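PDB 6EEW: aromatic-L-amino-acid decarboxylase from Catharanthus roseus, which catalyses the pyridoxal-phosphate-dependent decarboxylation of L-tryptophan to tryptamine and of 5-hydroxy-L-tryptophan to serotonin. Local coordinates for residues 192-206 with 245-258. Sequence-based numbering, arbitrary orientation.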
loop_
_atom_site.group_PDB
_atom_site.type_symbol
_atom_site.label_atom_id
_atom_site.label_comp_id
_atom_site.label_asym_id
_atom_site.label_seq_id
_atom_site.Cartn_x
_atom_site.Cartn_y
_atom_site.Cartn_z
ATOM N N GLY A 192 18.624 -22.245 3.482
ATOM C CA GLY A 192 19.679 -22.306 2.490
ATOM C C GLY A 192 19.490 -23.354 1.412
ATOM O O GLY A 192 20.321 -23.436 0.503
ATOM N N LYS A 193 18.452 -24.187 1.517
ATOM C CA LYS A 193 18.127 -25.201 0.518
ATOM C C LYS A 193 16.981 -24.805 -0.402
ATOM O O LYS A 193 16.777 -25.467 -1.425
ATOM C CB LYS A 193 17.757 -26.518 1.210
ATOM C CG LYS A 193 18.883 -27.094 2.026
ATOM C CD LYS A 193 18.497 -28.386 2.719
ATOM C CE LYS A 193 19.672 -28.928 3.514
ATOM N NZ LYS A 193 19.371 -30.230 4.169
ATOM N N LEU A 194 16.225 -23.761 -0.062
ATOM C CA LEU A 194 14.972 -23.458 -0.746
ATOM C C LEU A 194 15.242 -22.714 -2.051
ATOM O O LEU A 194 15.892 -21.661 -2.054
ATOM C CB LEU A 194 14.067 -22.640 0.171
ATOM C CG LEU A 194 13.926 -23.220 1.582
ATOM C CD1 LEU A 194 12.868 -22.467 2.383
ATOM C CD2 LEU A 194 13.637 -24.717 1.557
ATOM N N VAL A 195 14.734 -23.252 -3.155
ATOM C CA VAL A 195 14.968 -22.693 -4.481
ATOM C C VAL A 195 13.667 -22.128 -5.025
ATOM O O VAL A 195 12.607 -22.759 -4.919
ATOM C CB VAL A 195 15.544 -23.744 -5.446
ATOM C CG1 VAL A 195 15.774 -23.129 -6.830
ATOM C CG2 VAL A 195 16.829 -24.296 -4.879
ATOM N N CYS A 196 13.751 -20.938 -5.611
ATOM C CA CYS A 196 12.621 -20.292 -6.255
ATOM C C CYS A 196 12.892 -20.226 -7.749
ATOM O O CYS A 196 14.041 -20.038 -8.165
ATOM C CB CYS A 196 12.396 -18.873 -5.722
ATOM S SG CYS A 196 11.922 -18.757 -3.986
ATOM N N TYR A 197 11.831 -20.372 -8.550
ATOM C CA TYR A 197 11.924 -20.425 -10.002
ATOM C C TYR A 197 11.041 -19.344 -10.618
ATOM O O TYR A 197 9.914 -19.114 -10.162
ATOM C CB TYR A 197 11.513 -21.810 -10.531
ATOM C CG TYR A 197 12.246 -22.980 -9.889
ATOM C CD1 TYR A 197 11.760 -23.588 -8.740
ATOM C CD2 TYR A 197 13.408 -23.487 -10.450
ATOM C CE1 TYR A 197 12.428 -24.660 -8.158
ATOM C CE2 TYR A 197 14.082 -24.564 -9.879
ATOM C CZ TYR A 197 13.585 -25.145 -8.734
ATOM O OH TYR A 197 14.255 -26.207 -8.167
ATOM N N GLY A 198 11.572 -18.647 -11.619
ATOM C CA GLY A 198 10.780 -17.688 -12.378
ATOM C C GLY A 198 11.291 -17.566 -13.798
ATOM O O GLY A 198 12.473 -17.787 -14.066
ATOM N N SER A 199 10.404 -17.175 -14.711
ATOM C CA SER A 199 10.825 -16.945 -16.088
ATOM C C SER A 199 11.872 -15.838 -16.175
ATOM O O SER A 199 11.829 -14.852 -15.436
ATOM C CB SER A 199 9.627 -16.567 -16.958
ATOM O OG SER A 199 10.080 -15.986 -18.172
ATOM N N ASP A 200 12.799 -15.985 -17.130
ATOM C CA ASP A 200 13.733 -14.904 -17.426
ATOM C C ASP A 200 13.046 -13.688 -18.028
ATOM O O ASP A 200 13.696 -12.653 -18.210
ATOM C CB ASP A 200 14.852 -15.400 -18.351
ATOM C CG ASP A 200 14.343 -15.809 -19.732
ATOM O OD1 ASP A 200 13.143 -15.589 -20.020
ATOM O OD2 ASP A 200 15.135 -16.361 -20.525
ATOM N N GLN A 201 11.750 -13.780 -18.302
ATOM C CA GLN A 201 10.928 -12.660 -18.739
ATOM C C GLN A 201 10.329 -11.900 -17.569
ATOM O O GLN A 201 9.578 -10.940 -17.781
ATOM C CB GLN A 201 9.812 -13.141 -19.681
ATOM C CG GLN A 201 10.334 -13.837 -20.915
ATOM C CD GLN A 201 11.246 -12.929 -21.691
ATOM O OE1 GLN A 201 10.868 -11.817 -22.050
ATOM N NE2 GLN A 201 12.455 -13.394 -21.960
ATOM N N THR A 202 10.570 -12.359 -16.351
ATOM C CA THR A 202 10.186 -11.632 -15.145
ATOM C C THR A 202 11.400 -11.563 -14.226
ATOM O O THR A 202 11.428 -12.205 -13.175
ATOM C CB THR A 202 9.022 -12.309 -14.454
ATOM O OG1 THR A 202 9.409 -13.638 -14.091
ATOM C CG2 THR A 202 7.819 -12.354 -15.390
ATOM N N HIS A 203 12.429 -10.828 -14.646
ATOM C CA HIS A 203 13.674 -10.772 -13.890
ATOM C C HIS A 203 13.891 -9.425 -13.206
ATOM O O HIS A 203 14.955 -9.212 -12.618
ATOM C CB HIS A 203 14.878 -11.083 -14.785
ATOM C CG HIS A 203 15.231 -9.979 -15.730
ATOM N ND1 HIS A 203 14.525 -9.729 -16.886
ATOM C CD2 HIS A 203 16.210 -9.044 -15.679
ATOM C CE1 HIS A 203 15.060 -8.695 -17.513
ATOM N NE2 HIS A 203 16.084 -8.259 -16.801
ATOM N N THR A 204 12.925 -8.505 -13.276
ATOM C CA THR A 204 13.071 -7.230 -12.590
ATOM C C THR A 204 12.373 -7.187 -11.242
ATOM O O THR A 204 12.904 -6.587 -10.302
ATOM C CB THR A 204 12.510 -6.096 -13.456
ATOM O OG1 THR A 204 12.842 -6.319 -14.831
ATOM C CG2 THR A 204 13.085 -4.763 -13.014
ATOM N N MET A 205 11.222 -7.835 -11.114
ATOM C CA MET A 205 10.409 -7.797 -9.903
ATOM C C MET A 205 10.511 -9.066 -9.074
ATOM O O MET A 205 10.619 -9.002 -7.846
ATOM C CB MET A 205 8.943 -7.540 -10.295
ATOM C CG MET A 205 7.896 -7.693 -9.188
ATOM S SD MET A 205 7.257 -9.370 -8.951
ATOM C CE MET A 205 6.454 -9.672 -10.527
ATOM N N PHE A 206 10.518 -10.215 -9.746
ATOM C CA PHE A 206 10.464 -11.507 -9.063
ATOM C C PHE A 206 11.722 -11.800 -8.249
ATOM O O PHE A 206 11.601 -12.205 -7.078
ATOM C CB PHE A 206 10.186 -12.588 -10.112
ATOM C CG PHE A 206 10.490 -13.974 -9.662
ATOM C CD1 PHE A 206 9.660 -14.641 -8.771
ATOM C CD2 PHE A 206 11.641 -14.595 -10.106
ATOM C CE1 PHE A 206 9.970 -15.939 -8.359
ATOM C CE2 PHE A 206 11.964 -15.888 -9.701
ATOM C CZ PHE A 206 11.126 -16.559 -8.825
ATOM N N ASP A 245 17.950 -29.803 -9.352
ATOM C CA ASP A 245 18.007 -29.224 -8.014
ATOM C C ASP A 245 17.731 -30.272 -6.948
ATOM O O ASP A 245 18.374 -30.275 -5.890
ATOM C CB ASP A 245 17.014 -28.073 -7.890
ATOM C CG ASP A 245 17.487 -26.839 -8.602
ATOM O OD1 ASP A 245 18.722 -26.655 -8.702
ATOM O OD2 ASP A 245 16.631 -26.050 -9.054
ATOM N N VAL A 246 16.764 -31.153 -7.199
ATOM C CA VAL A 246 16.470 -32.224 -6.252
ATOM C C VAL A 246 17.666 -33.154 -6.119
ATOM O O VAL A 246 17.989 -33.619 -5.019
ATOM C CB VAL A 246 15.207 -32.990 -6.683
ATOM C CG1 VAL A 246 15.104 -34.320 -5.935
ATOM C CG2 VAL A 246 13.980 -32.152 -6.424
ATOM N N ALA A 247 18.330 -33.459 -7.238
ATOM C CA ALA A 247 19.490 -34.349 -7.191
ATOM C C ALA A 247 20.620 -33.754 -6.362
ATOM O O ALA A 247 21.333 -34.483 -5.657
ATOM C CB ALA A 247 19.979 -34.645 -8.605
ATOM N N ALA A 248 20.801 -32.436 -6.432
ATOM C CA ALA A 248 21.850 -31.757 -5.682
ATOM C C ALA A 248 21.451 -31.462 -4.248
ATOM O O ALA A 248 22.204 -30.783 -3.547
ATOM C CB ALA A 248 22.253 -30.453 -6.375
ATOM N N GLY A 249 20.276 -31.907 -3.812
ATOM C CA GLY A 249 19.871 -31.762 -2.432
ATOM C C GLY A 249 19.050 -30.538 -2.099
ATOM O O GLY A 249 18.709 -30.352 -0.921
ATOM N N TYR A 250 18.744 -29.683 -3.075
ATOM C CA TYR A 250 17.951 -28.494 -2.807
ATOM C C TYR A 250 16.475 -28.854 -2.685
ATOM O O TYR A 250 16.035 -29.949 -3.046
ATOM C CB TYR A 250 18.147 -27.456 -3.915
ATOM C CG TYR A 250 19.544 -26.904 -3.952
ATOM C CD1 TYR A 250 20.565 -27.606 -4.581
ATOM C CD2 TYR A 250 19.859 -25.701 -3.333
ATOM C CE1 TYR A 250 21.864 -27.121 -4.606
ATOM C CE2 TYR A 250 21.149 -25.205 -3.361
ATOM C CZ TYR A 250 22.148 -25.920 -3.994
ATOM O OH TYR A 250 23.436 -25.433 -4.020
ATOM N N VAL A 251 15.708 -27.905 -2.167
ATOM C CA VAL A 251 14.271 -28.069 -1.976
ATOM C C VAL A 251 13.546 -27.063 -2.861
ATOM O O VAL A 251 13.563 -25.855 -2.571
ATOM C CB VAL A 251 13.893 -27.922 -0.496
ATOM C CG1 VAL A 251 12.400 -27.900 -0.336
ATOM C CG2 VAL A 251 14.466 -29.101 0.275
ATOM N N PRO A 252 12.936 -27.511 -3.962
ATOM C CA PRO A 252 12.136 -26.603 -4.798
ATOM C C PRO A 252 10.921 -26.086 -4.046
ATOM O O PRO A 252 10.093 -26.857 -3.551
ATOM C CB PRO A 252 11.729 -27.483 -5.989
ATOM C CG PRO A 252 12.679 -28.661 -5.972
ATOM C CD PRO A 252 12.988 -28.874 -4.510
ATOM N N LEU A 253 10.767 -24.770 -4.038
ATOM C CA LEU A 253 9.859 -24.104 -3.119
ATOM C C LEU A 253 8.768 -23.326 -3.828
ATOM O O LEU A 253 7.583 -23.463 -3.487
ATOM C CB LEU A 253 10.672 -23.147 -2.244
ATOM C CG LEU A 253 9.948 -22.333 -1.181
ATOM C CD1 LEU A 253 9.609 -23.173 0.044
ATOM C CD2 LEU A 253 10.793 -21.122 -0.824
ATOM N N PHE A 254 9.129 -22.529 -4.822
ATOM C CA PHE A 254 8.195 -21.534 -5.318
ATOM C C PHE A 254 8.426 -21.373 -6.802
ATOM O O PHE A 254 9.574 -21.313 -7.258
ATOM C CB PHE A 254 8.379 -20.184 -4.627
ATOM C CG PHE A 254 7.329 -19.160 -4.982
ATOM C CD1 PHE A 254 7.534 -18.246 -5.995
ATOM C CD2 PHE A 254 6.150 -19.100 -4.268
ATOM C CE1 PHE A 254 6.561 -17.294 -6.299
ATOM C CE2 PHE A 254 5.172 -18.143 -4.561
ATOM C CZ PHE A 254 5.381 -17.243 -5.577
ATOM N N LEU A 255 7.325 -21.293 -7.537
ATOM C CA LEU A 255 7.343 -21.095 -8.973
ATOM C C LEU A 255 6.392 -19.955 -9.245
ATOM O O LEU A 255 5.228 -20.000 -8.822
ATOM C CB LEU A 255 6.907 -22.354 -9.731
ATOM C CG LEU A 255 6.581 -22.050 -11.189
ATOM C CD1 LEU A 255 7.871 -21.629 -11.912
ATOM C CD2 LEU A 255 5.885 -23.250 -11.881
ATOM N N CYS A 256 6.901 -18.925 -9.904
ATOM C CA CYS A 256 6.100 -17.788 -10.326
ATOM C C CYS A 256 5.849 -17.969 -11.810
ATOM O O CYS A 256 6.748 -17.750 -12.625
ATOM C CB CYS A 256 6.827 -16.480 -10.039
ATOM S SG CYS A 256 5.879 -15.012 -10.445
ATOM N N ALA A 257 4.630 -18.370 -12.159
ATOM C CA ALA A 257 4.218 -18.487 -13.550
ATOM C C ALA A 257 3.513 -17.198 -13.964
ATOM O O ALA A 257 2.506 -16.810 -13.356
ATOM C CB ALA A 257 3.303 -19.693 -13.736
ATOM N N THR A 258 4.018 -16.564 -15.020
ATOM C CA THR A 258 3.543 -15.261 -15.466
ATOM C C THR A 258 2.604 -15.387 -16.662
ATOM O O THR A 258 2.957 -15.978 -17.691
ATOM C CB THR A 258 4.715 -14.369 -15.843
ATOM O OG1 THR A 258 5.665 -14.374 -14.775
ATOM C CG2 THR A 258 4.226 -12.949 -16.105
#
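Y197 OH donates a short hydrogen bond to D245 OD2, 2.5 Å long. It meets the anti side of the carboxylate, 16° out of its plane. R221 forms a salt bridge with the same oxygen, so OD2 serves two donors. The Y197 ring has CG beside the backbone N (chi1 -53°), which sends it back along the strand toward D245. P252 CB sits near the ring plane at the edge, 3.6 Å from Y197 CE1, and V195 CG1 lies over one face near the rim. A phenylalanine here would probably keep this ring packing but leave D245 without its hydroxyl partner.

The backbones pair as parallel strands. V251 N bonds to K193 O at 2.8 Å, and V195 N bonds to V251 O. A beta bulge at L253 then shifts the register by one. V195 O takes L253 N at 2.9 Å and F254 N only weakly. Beyond the bulge, Y197 N meets F254 O at 2.8 Å and C256 N meets Y197 O.

L194, C196 and F254 lie on the face of the sheet away from Y197; there C196 SG rests on F254 CB, and L194 CB touches CD2 of the bulged L253. Farther along, F206 CE1 packs on C256 CB at 3.6 Å. The C256 sulfur lies oblique to this ring, 5.1 Å from its centroid.

Strands 194-199 and 251-258 are neighbours in the large mixed sheet of the PLP-binding domain. H203, an L-tryptophan-binding residue, follows the end of strand 194-199. Strand 220-223 lies beyond the first and strand 283-287 beyond the second. Helix 235-247 covers the Y197 and L255 face, while F254 and M205 reach helix 167-186.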